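Local coordinates for alpha-n-acetylglucosaminidase family protein (Clostridium perfringens, PDB 4A42) that probably binds carbohydrate as a family 32 carbohydrate-binding module of a family 89 alpha-N-acetylglucosaminidase, and holds a calcium ion, at residues N44-G49 against T53-G58; V65-S70 against G142-Y147; T99-I104 against F129-F134. All blocks are in the same frame, centred on the assembly; numbering follows the deposited sequence.

Contact 1: N44-G49 against T53-G58; sequences NNLRDG and TLWVPG. With CA (calcium ion), chain C.
T53 and D48 meet beside a calcium ion that both of them bind. T53 CB faces D48 OD2, and the side chain splits in two there. The methyl CG2 lies 3.6 Å from D48 OD2. The hydroxyl T53 OG1 does two jobs: it coordinates the calcium, and it donates a hydrogen bond to D48 OD2 over 2.5 Å. That bond uses the syn lone pair of the carboxylate oxygen. D48 OD1 binds the metal itself, so the carboxylate spans the ion and the hydroxyl. The chi1 of T53, 58°, sets OG1 between its backbone N and carbonyl carbon, on the metal side with its own carbonyl O. T53 therefore gives the calcium two oxygens, at 2.6 Å from O and 2.5 Å from OG1. The backbone O of N45 adds a ligand at 2.3 Å from the calcium. Further ligands come from N50, G142 and E143.

The side chain of N45 crosses that of T53 at about a right angle. N45 ND2 donates to L54 O over 2.9 Å, nearly straight at 166°. L54 O lies close to the amide plane of N45, but the donor sits above the carbonyl plane of L54. Away from the metal, L46 CD2 packs on W55 CB at 3.7 Å. L46 CD1 lies over one indole face and P57 CD over the opposite one, both toward the rim. W55 NE1 bonds to S38.

The calcium probably offsets the repulsion between N45 O and T53 O, which lie 3.3 Å apart. Its charge probably polarises the T53 hydroxyl and strengthens the donation to D48.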
loop_
_atom_site.group_PDB
_atom_site.type_symbol
_atom_site.label_atom_id
_atom_site.label_comp_id
_atom_site.label_asym_id
_atom_site.label_seq_id
_atom_site.Cartn_x
_atom_site.Cartn_y
_atom_site.Cartn_z
ATOM N N ASN A 44 10.168 6.544 1.694
ATOM C CA ASN A 44 9.360 7.741 1.570
ATOM C C ASN A 44 8.928 7.997 0.132
ATOM O O ASN A 44 8.028 8.791 -0.116
ATOM C CB ASN A 44 10.065 8.942 2.188
ATOM C CG ASN A 44 10.067 8.876 3.696
ATOM O OD1 ASN A 44 9.103 8.400 4.306
ATOM N ND2 ASN A 44 11.151 9.331 4.309
ATOM N N ASN A 45 9.558 7.300 -0.804
ATOM C CA ASN A 45 9.139 7.375 -2.201
ATOM C C ASN A 45 7.721 6.841 -2.358
ATOM O O ASN A 45 7.063 7.090 -3.354
ATOM C CB ASN A 45 10.092 6.602 -3.114
ATOM C CG ASN A 45 11.439 7.291 -3.268
ATOM O OD1 ASN A 45 11.600 8.454 -2.898
ATOM N ND2 ASN A 45 12.405 6.581 -3.830
ATOM N N LEU A 46 7.240 6.112 -1.369
ATOM C CA LEU A 46 5.884 5.569 -1.449
ATOM C C LEU A 46 4.801 6.619 -1.264
ATOM O O LEU A 46 3.648 6.402 -1.639
ATOM C CB LEU A 46 5.684 4.471 -0.405
ATOM C CG LEU A 46 6.427 3.168 -0.638
ATOM C CD1 LEU A 46 6.356 2.337 0.636
ATOM C CD2 LEU A 46 5.809 2.421 -1.823
ATOM N N ARG A 47 5.168 7.741 -0.673
ATOM C CA ARG A 47 4.188 8.722 -0.362
ATOM C C ARG A 47 4.705 10.160 -0.482
ATOM O O ARG A 47 4.406 10.990 0.317
ATOM C CB ARG A 47 3.594 8.441 1.018
ATOM C CG ARG A 47 4.618 8.109 2.028
ATOM C CD ARG A 47 4.902 9.332 2.836
ATOM N NE ARG A 47 5.597 9.099 4.081
ATOM C CZ ARG A 47 5.056 9.277 5.271
ATOM N NH1 ARG A 47 3.813 9.670 5.406
ATOM N NH2 ARG A 47 5.780 9.060 6.318
ATOM N N ASP A 48 5.436 10.407 -1.545
ATOM C CA ASP A 48 6.000 11.729 -1.808
ATOM C C ASP A 48 5.256 12.507 -2.891
ATOM O O ASP A 48 5.650 13.626 -3.246
ATOM C CB ASP A 48 7.496 11.635 -2.129
ATOM C CG ASP A 48 7.775 10.909 -3.422
ATOM O OD1 ASP A 48 6.847 10.274 -3.973
ATOM O OD2 ASP A 48 8.928 10.973 -3.887
ATOM N N GLY A 49 4.175 11.926 -3.406
ATOM C CA GLY A 49 3.351 12.602 -4.393
ATOM C C GLY A 49 3.912 12.593 -5.804
ATOM O O GLY A 49 3.401 13.292 -6.672
ATOM N N THR A 53 9.035 8.336 -8.509
ATOM C CA THR A 53 10.023 8.005 -7.494
ATOM C C THR A 53 9.529 6.697 -6.882
ATOM O O THR A 53 8.430 6.625 -6.369
ATOM C CB THR A 53 10.165 9.081 -6.418
ATOM O OG1 THR A 53 8.916 9.300 -5.770
ATOM C CG2 THR A 53 10.686 10.390 -7.029
ATOM N N LEU A 54 10.372 5.680 -6.952
ATOM C CA LEU A 54 9.972 4.321 -6.647
ATOM C C LEU A 54 10.546 3.707 -5.389
ATOM O O LEU A 54 11.632 4.060 -4.981
ATOM C CB LEU A 54 10.374 3.429 -7.801
ATOM C CG LEU A 54 10.213 4.041 -9.183
ATOM C CD1 LEU A 54 10.766 3.087 -10.204
ATOM C CD2 LEU A 54 8.764 4.334 -9.466
ATOM N N TRP A 55 9.787 2.780 -4.802
ATOM C CA TRP A 55 10.286 1.905 -3.761
ATOM C C TRP A 55 10.450 0.541 -4.428
ATOM O O TRP A 55 9.513 -0.007 -4.968
ATOM C CB TRP A 55 9.343 1.829 -2.566
ATOM C CG TRP A 55 9.681 0.712 -1.603
ATOM C CD1 TRP A 55 10.706 0.690 -0.699
ATOM C CD2 TRP A 55 8.989 -0.533 -1.450
ATOM N NE1 TRP A 55 10.694 -0.493 -0.005
ATOM C CE2 TRP A 55 9.647 -1.257 -0.442
ATOM C CE3 TRP A 55 7.875 -1.108 -2.070
ATOM C CZ2 TRP A 55 9.230 -2.514 -0.042
ATOM C CZ3 TRP A 55 7.469 -2.359 -1.670
ATOM C CH2 TRP A 55 8.141 -3.047 -0.666
ATOM N N VAL A 56 11.668 0.026 -4.417
ATOM C CA VAL A 56 11.982 -1.222 -5.072
ATOM C C VAL A 56 12.540 -2.162 -4.037
ATOM O O VAL A 56 13.683 -2.039 -3.648
ATOM C CB VAL A 56 13.055 -0.985 -6.137
ATOM C CG1 VAL A 56 13.405 -2.255 -6.845
ATOM C CG2 VAL A 56 12.593 0.060 -7.132
ATOM N N PRO A 57 11.749 -3.134 -3.636
ATOM C CA PRO A 57 12.198 -4.073 -2.619
ATOM C C PRO A 57 13.249 -5.005 -3.159
ATOM O O PRO A 57 13.428 -5.155 -4.343
ATOM C CB PRO A 57 10.928 -4.845 -2.268
ATOM C CG PRO A 57 10.040 -4.665 -3.414
ATOM C CD PRO A 57 10.312 -3.282 -3.897
ATOM N N GLY A 58 13.968 -5.601 -2.231
ATOM C CA GLY A 58 14.945 -6.608 -2.520
ATOM C C GLY A 58 14.245 -7.978 -2.544
ATOM O O GLY A 58 13.059 -8.062 -2.748
HETATM CA CA CA C . 6.674 8.239 -5.322
#

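Contact 2: V65-S70 against G142-Y147; sequences VTFDLS and GEIKIY. With CA (calcium ion), chain C.
F67 meets I146 and I144 through carbon contacts alone. I146 CD1 sits over one face of the phenyl ring, 4.0 Å from the centroid of the F67 ring and 21° off its normal. This is a CH-pi contact, displaced toward the rim on the CB side, with 3.8 Å between I146 CD1 and F67 CG. I144 takes the far end of the ring. Its CG2 comes obliquely to F67 CE1 at 3.7 Å, while its CD1 lies at the ring edge, in plane. In I144, chi1 of -67° places CG2 anti to the backbone N and brings this branch to the ring.

V34 and T32 also touch F67, and F132 touches I144. The backbone of F67 pairs with V130 in the neighbouring strand. Near the start of strand 141-148, G142 O and E143 OE1 bind the calcium ion at 2.3 Å and 2.5 Å. In strand 63-69, D68 OD1 accepts from S70 N in an Asx turn and forms a salt bridge with R128 NE.

No hydrogen bond joins the two segments. They come from different sheets, and their side chains interlock in the core of a beta sandwich, the fold of F5/8 type C domains.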
loop_
_atom_site.group_PDB
_atom_site.type_symbol
_atom_site.label_atom_id
_atom_site.label_comp_id
_atom_site.label_asym_id
_atom_site.label_seq_id
_atom_site.Cartn_x
_atom_site.Cartn_y
_atom_site.Cartn_z
ATOM N N VAL A 65 4.705 -3.510 3.042
ATOM C CA VAL A 65 4.700 -2.126 3.513
ATOM C C VAL A 65 3.552 -1.949 4.507
ATOM O O VAL A 65 2.445 -2.397 4.245
ATOM C CB VAL A 65 4.450 -1.150 2.342
ATOM C CG1 VAL A 65 4.419 0.298 2.837
ATOM C CG2 VAL A 65 5.485 -1.344 1.231
ATOM N N THR A 66 3.802 -1.299 5.642
ATOM C CA THR A 66 2.728 -1.011 6.593
ATOM C C THR A 66 2.637 0.484 6.880
ATOM O O THR A 66 3.616 1.099 7.300
ATOM C CB THR A 66 2.927 -1.749 7.927
ATOM O OG1 THR A 66 2.913 -3.164 7.701
ATOM C CG2 THR A 66 1.802 -1.395 8.901
ATOM N N PHE A 67 1.467 1.068 6.638
ATOM C CA PHE A 67 1.214 2.458 7.019
ATOM C C PHE A 67 0.531 2.481 8.376
ATOM O O PHE A 67 -0.411 1.719 8.616
ATOM C CB PHE A 67 0.310 3.183 6.011
ATOM C CG PHE A 67 0.947 3.439 4.688
ATOM C CD1 PHE A 67 0.969 2.451 3.716
ATOM C CD2 PHE A 67 1.511 4.677 4.398
ATOM C CE1 PHE A 67 1.554 2.688 2.492
ATOM C CE2 PHE A 67 2.094 4.914 3.170
ATOM C CZ PHE A 67 2.119 3.918 2.225
ATOM N N ASP A 68 1.024 3.345 9.257
ATOM C CA ASP A 68 0.378 3.626 10.532
ATOM C C ASP A 68 -0.210 5.025 10.408
ATOM O O ASP A 68 0.516 6.017 10.423
ATOM C CB ASP A 68 1.394 3.546 11.681
ATOM C CG ASP A 68 0.768 3.805 13.053
ATOM O OD1 ASP A 68 -0.415 4.194 13.118
ATOM O OD2 ASP A 68 1.473 3.623 14.070
ATOM N N LEU A 69 -1.525 5.098 10.241
ATOM C CA LEU A 69 -2.215 6.375 10.105
ATOM C C LEU A 69 -2.249 7.180 11.414
ATOM O O LEU A 69 -2.697 8.326 11.423
ATOM C CB LEU A 69 -3.634 6.158 9.569
ATOM C CG LEU A 69 -3.677 5.399 8.233
ATOM C CD1 LEU A 69 -5.096 5.257 7.705
ATOM C CD2 LEU A 69 -2.795 6.083 7.199
ATOM N N SER A 70 -1.790 6.553 12.497
ATOM C CA SER A 70 -1.677 7.169 13.824
ATOM C C SER A 70 -2.967 7.073 14.638
ATOM O O SER A 70 -2.937 7.050 15.874
ATOM C CB SER A 70 -1.184 8.621 13.735
ATOM O OG SER A 70 -2.263 9.542 13.757
ATOM N N GLY A 142 5.539 3.060 -7.393
ATOM C CA GLY A 142 5.749 4.486 -7.554
ATOM C C GLY A 142 5.059 5.315 -6.495
ATOM O O GLY A 142 5.533 6.401 -6.170
ATOM N N GLU A 143 3.946 4.824 -5.965
ATOM C CA GLU A 143 3.178 5.584 -5.002
ATOM C C GLU A 143 2.058 4.705 -4.447
ATOM O O GLU A 143 1.506 3.880 -5.171
ATOM C CB GLU A 143 2.564 6.801 -5.702
ATOM C CG GLU A 143 2.060 7.868 -4.757
ATOM C CD GLU A 143 3.151 8.778 -4.182
ATOM O OE1 GLU A 143 4.346 8.701 -4.534
ATOM O OE2 GLU A 143 2.790 9.611 -3.361
ATOM N N ILE A 144 1.746 4.877 -3.168
ATOM C CA ILE A 144 0.550 4.283 -2.577
ATOM C C ILE A 144 -0.285 5.409 -2.000
ATOM O O ILE A 144 0.188 6.197 -1.182
ATOM C CB ILE A 144 0.888 3.273 -1.466
ATOM C CG1 ILE A 144 1.580 2.053 -2.082
ATOM C CG2 ILE A 144 -0.375 2.850 -0.710
ATOM C CD1 ILE A 144 2.107 1.091 -1.067
ATOM N N LYS A 145 -1.502 5.516 -2.479
ATOM C CA LYS A 145 -2.421 6.559 -2.066
ATOM C C LYS A 145 -3.577 5.961 -1.260
ATOM O O LYS A 145 -4.204 5.047 -1.710
ATOM C CB LYS A 145 -2.941 7.308 -3.277
ATOM C CG LYS A 145 -1.829 7.808 -4.179
ATOM C CD LYS A 145 -2.320 8.525 -5.406
ATOM C CE LYS A 145 -1.243 8.615 -6.470
ATOM N NZ LYS A 145 -1.693 9.146 -7.795
ATOM N N ILE A 146 -3.802 6.495 -0.065
ATOM C CA ILE A 146 -4.844 5.973 0.809
ATOM C C ILE A 146 -5.840 7.088 1.053
ATOM O O ILE A 146 -5.557 7.998 1.792
ATOM C CB ILE A 146 -4.264 5.479 2.134
ATOM C CG1 ILE A 146 -3.241 4.368 1.882
ATOM C CG2 ILE A 146 -5.365 4.969 3.040
ATOM C CD1 ILE A 146 -2.416 4.020 3.044
ATOM N N TYR A 147 -6.988 7.010 0.403
ATOM C CA TYR A 147 -7.953 8.090 0.456
ATOM C C TYR A 147 -8.983 7.954 1.578
ATOM O O TYR A 147 -9.549 6.907 1.805
ATOM C CB TYR A 147 -8.656 8.291 -0.866
ATOM C CG TYR A 147 -7.794 8.398 -2.109
ATOM C CD1 TYR A 147 -7.026 9.508 -2.367
ATOM C CD2 TYR A 147 -7.823 7.418 -3.063
ATOM C CE1 TYR A 147 -6.272 9.602 -3.527
ATOM C CE2 TYR A 147 -7.075 7.515 -4.203
ATOM C CZ TYR A 147 -6.314 8.607 -4.437
ATOM O OH TYR A 147 -5.606 8.654 -5.613
HETATM CA CA CA C . 6.674 8.239 -5.322
#

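Contact 3: T99-I104 against F129-F134; sequences TEWTKI and FVRFNF
R131 lays its guanidinium flat on the indole of W101. The planes are 18° apart. R131 CZ stands 3.7 Å from the centroid of the five-membered ring of W101, only 11° off the normal, so this is a cation-pi stack over the ring face. R131 NH2 reaches W101 CG at 3.5 Å, and NH1 lies over NE1 and CE2. The arginine leaves with CG anti to the backbone N (chi1 -176°) and bends at chi3, which folds its tip back over the pyrrole part of the indole. R131 CB then meets the six-membered part, 3.6 Å from W101 CZ3. The salt bridge from R131 NE to E93 OE1 probably limits rotation of the group.

E93 lies in strand 90-95, which runs between strands 102-107 and 126-134 in an antiparallel sheet of the F5/8 type C fold. W101 thus reaches across an intervening strand, on the outer surface of the sandwich.

The packing thins out beyond the stack. At the far tip of the indole, W101 CH2 touches F129 CB at 3.6 Å. The F129 ring turns off from the indole, and only its CB makes the close contact. None of the three touching residues is buried, and each stays partly open to solvent.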
loop_
_atom_site.group_PDB
_atom_site.type_symbol
_atom_site.label_atom_id
_atom_site.label_comp_id
_atom_site.label_asym_id
_atom_site.label_seq_id
_atom_site.Cartn_x
_atom_site.Cartn_y
_atom_site.Cartn_z
ATOM N N THR A 99 -2.375 -6.054 15.536
ATOM C CA THR A 99 -2.128 -7.457 15.742
ATOM C C THR A 99 -3.151 -8.312 15.019
ATOM O O THR A 99 -2.819 -9.343 14.507
ATOM C CB THR A 99 -2.061 -7.821 17.244
ATOM O OG1 THR A 99 -3.320 -8.301 17.681
ATOM C CG2 THR A 99 -1.681 -6.657 18.053
ATOM N N GLU A 100 -4.384 -7.870 14.975
ATOM C CA GLU A 100 -5.401 -8.635 14.277
ATOM C C GLU A 100 -5.732 -7.953 12.968
ATOM O O GLU A 100 -6.274 -6.862 12.951
ATOM C CB GLU A 100 -6.667 -8.771 15.114
ATOM C CG GLU A 100 -7.729 -9.626 14.456
ATOM C CD GLU A 100 -8.866 -9.975 15.377
ATOM O OE1 GLU A 100 -8.735 -10.940 16.129
ATOM O OE2 GLU A 100 -9.896 -9.300 15.317
ATOM N N TRP A 101 -5.438 -8.650 11.874
ATOM C CA TRP A 101 -5.545 -8.079 10.535
ATOM C C TRP A 101 -6.719 -8.610 9.730
ATOM O O TRP A 101 -7.027 -9.801 9.768
ATOM C CB TRP A 101 -4.260 -8.336 9.748
ATOM C CG TRP A 101 -3.051 -7.748 10.398
ATOM C CD1 TRP A 101 -2.263 -8.337 11.345
ATOM C CD2 TRP A 101 -2.493 -6.457 10.153
ATOM N NE1 TRP A 101 -1.244 -7.490 11.704
ATOM C CE2 TRP A 101 -1.366 -6.318 10.992
ATOM C CE3 TRP A 101 -2.832 -5.390 9.314
ATOM C CZ2 TRP A 101 -0.577 -5.173 11.015
ATOM C CZ3 TRP A 101 -2.045 -4.239 9.334
ATOM C CH2 TRP A 101 -0.935 -4.145 10.181
ATOM N N THR A 102 -7.346 -7.710 8.982
ATOM C CA THR A 102 -8.385 -8.074 8.027
ATOM C C THR A 102 -7.939 -7.838 6.580
ATOM O O THR A 102 -7.681 -6.697 6.166
ATOM C CB THR A 102 -9.693 -7.309 8.307
ATOM O OG1 THR A 102 -10.129 -7.592 9.647
ATOM C CG2 THR A 102 -10.782 -7.730 7.322
ATOM N N LYS A 103 -7.864 -8.911 5.819
ATOM C CA LYS A 103 -7.487 -8.841 4.419
ATOM C C LYS A 103 -8.694 -8.411 3.624
ATOM O O LYS A 103 -9.635 -9.142 3.489
ATOM C CB LYS A 103 -6.938 -10.193 3.921
ATOM C CG LYS A 103 -6.247 -10.149 2.555
ATOM C CD LYS A 103 -5.551 -11.394 2.170
ATOM C CE LYS A 103 -4.463 -11.777 3.136
ATOM N NZ LYS A 103 -3.745 -13.021 2.809
ATOM N N ILE A 104 -8.635 -7.217 3.070
ATOM C CA ILE A 104 -9.780 -6.618 2.387
ATOM C C ILE A 104 -9.671 -6.671 0.867
ATOM O O ILE A 104 -10.673 -6.524 0.173
ATOM C CB ILE A 104 -10.011 -5.151 2.812
ATOM C CG1 ILE A 104 -8.736 -4.332 2.597
ATOM C CG2 ILE A 104 -10.491 -5.071 4.268
ATOM C CD1 ILE A 104 -8.949 -2.836 2.606
ATOM N N PHE A 129 -3.955 0.835 10.783
ATOM C CA PHE A 129 -2.838 0.282 10.017
ATOM C C PHE A 129 -3.309 -0.253 8.682
ATOM O O PHE A 129 -4.336 -0.916 8.601
ATOM C CB PHE A 129 -2.150 -0.838 10.801
ATOM C CG PHE A 129 -1.644 -0.414 12.150
ATOM C CD1 PHE A 129 -0.361 0.091 12.304
ATOM C CD2 PHE A 129 -2.451 -0.518 13.264
ATOM C CE1 PHE A 129 0.099 0.481 13.548
ATOM C CE2 PHE A 129 -1.995 -0.128 14.509
ATOM C CZ PHE A 129 -0.718 0.368 14.649
ATOM N N VAL A 130 -2.549 0.043 7.631
ATOM C CA VAL A 130 -2.834 -0.499 6.316
ATOM C C VAL A 130 -1.575 -1.197 5.829
ATOM O O VAL A 130 -0.515 -0.573 5.704
ATOM C CB VAL A 130 -3.290 0.596 5.328
ATOM C CG1 VAL A 130 -3.864 -0.029 4.063
ATOM C CG2 VAL A 130 -4.326 1.510 5.983
ATOM N N ARG A 131 -1.692 -2.500 5.575
ATOM C CA ARG A 131 -0.552 -3.309 5.188
ATOM C C ARG A 131 -0.717 -3.858 3.774
ATOM O O ARG A 131 -1.776 -4.366 3.405
ATOM C CB ARG A 131 -0.310 -4.444 6.191
ATOM C CG ARG A 131 0.938 -5.274 5.871
ATOM C CD ARG A 131 1.332 -6.165 7.035
ATOM N NE ARG A 131 0.375 -7.242 7.248
ATOM C CZ ARG A 131 0.417 -8.075 8.282
ATOM N NH1 ARG A 131 1.377 -7.948 9.191
ATOM N NH2 ARG A 131 -0.495 -9.035 8.405
ATOM N N PHE A 132 0.347 -3.713 2.986
ATOM C CA PHE A 132 0.393 -4.145 1.596
ATOM C C PHE A 132 1.411 -5.260 1.483
ATOM O O PHE A 132 2.552 -5.109 1.905
ATOM C CB PHE A 132 0.809 -2.974 0.687
ATOM C CG PHE A 132 -0.172 -1.838 0.690
ATOM C CD1 PHE A 132 -0.177 -0.913 1.728
ATOM C CD2 PHE A 132 -1.095 -1.694 -0.335
ATOM C CE1 PHE A 132 -1.097 0.123 1.749
ATOM C CE2 PHE A 132 -2.007 -0.642 -0.328
ATOM C CZ PHE A 132 -2.014 0.259 0.725
ATOM N N ASN A 133 1.001 -6.385 0.919
ATOM C CA ASN A 133 1.931 -7.472 0.688
ATOM C C ASN A 133 2.065 -7.676 -0.802
ATOM O O ASN A 133 1.073 -7.642 -1.522
ATOM C CB ASN A 133 1.419 -8.735 1.374
ATOM C CG ASN A 133 0.968 -8.463 2.794
ATOM O OD1 ASN A 133 1.788 -8.164 3.666
ATOM N ND2 ASN A 133 -0.344 -8.524 3.025
ATOM N N PHE A 134 3.296 -7.853 -1.270
ATOM C CA PHE A 134 3.538 -8.003 -2.700
ATOM C C PHE A 134 4.232 -9.323 -2.969
ATOM O O PHE A 134 5.265 -9.617 -2.377
ATOM C CB PHE A 134 4.380 -6.842 -3.235
ATOM C CG PHE A 134 3.771 -5.497 -2.982
ATOM C CD1 PHE A 134 2.660 -5.085 -3.695
ATOM C CD2 PHE A 134 4.293 -4.650 -2.019
ATOM C CE1 PHE A 134 2.079 -3.856 -3.465
ATOM C CE2 PHE A 134 3.714 -3.397 -1.781
ATOM C CZ PHE A 134 2.612 -3.000 -2.512
#

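In the fold
The three contacts step across one beta sandwich. Contacts 1 and 2 share the calcium site, with centres about 11 Å apart, and each supplies part of its ligands. Two probable hydrogen bonds also tie the calcium loop to strand 141-148. G49 N lies 2.7 Å from E143 OE2, and L46 O lies 2.9 Å from I144 N. Contact 2 reaches contact 3 through the sheet: V65 O is 2.8 Å from F132 N, again a probable hydrogen bond. Their centres are likewise about 11 Å apart. Contacts 1 and 3 lie on opposite sides of the chain's centre, about 19 Å between centres, yet W55 CZ3 packs on F134 CE2 at 3.9 Å.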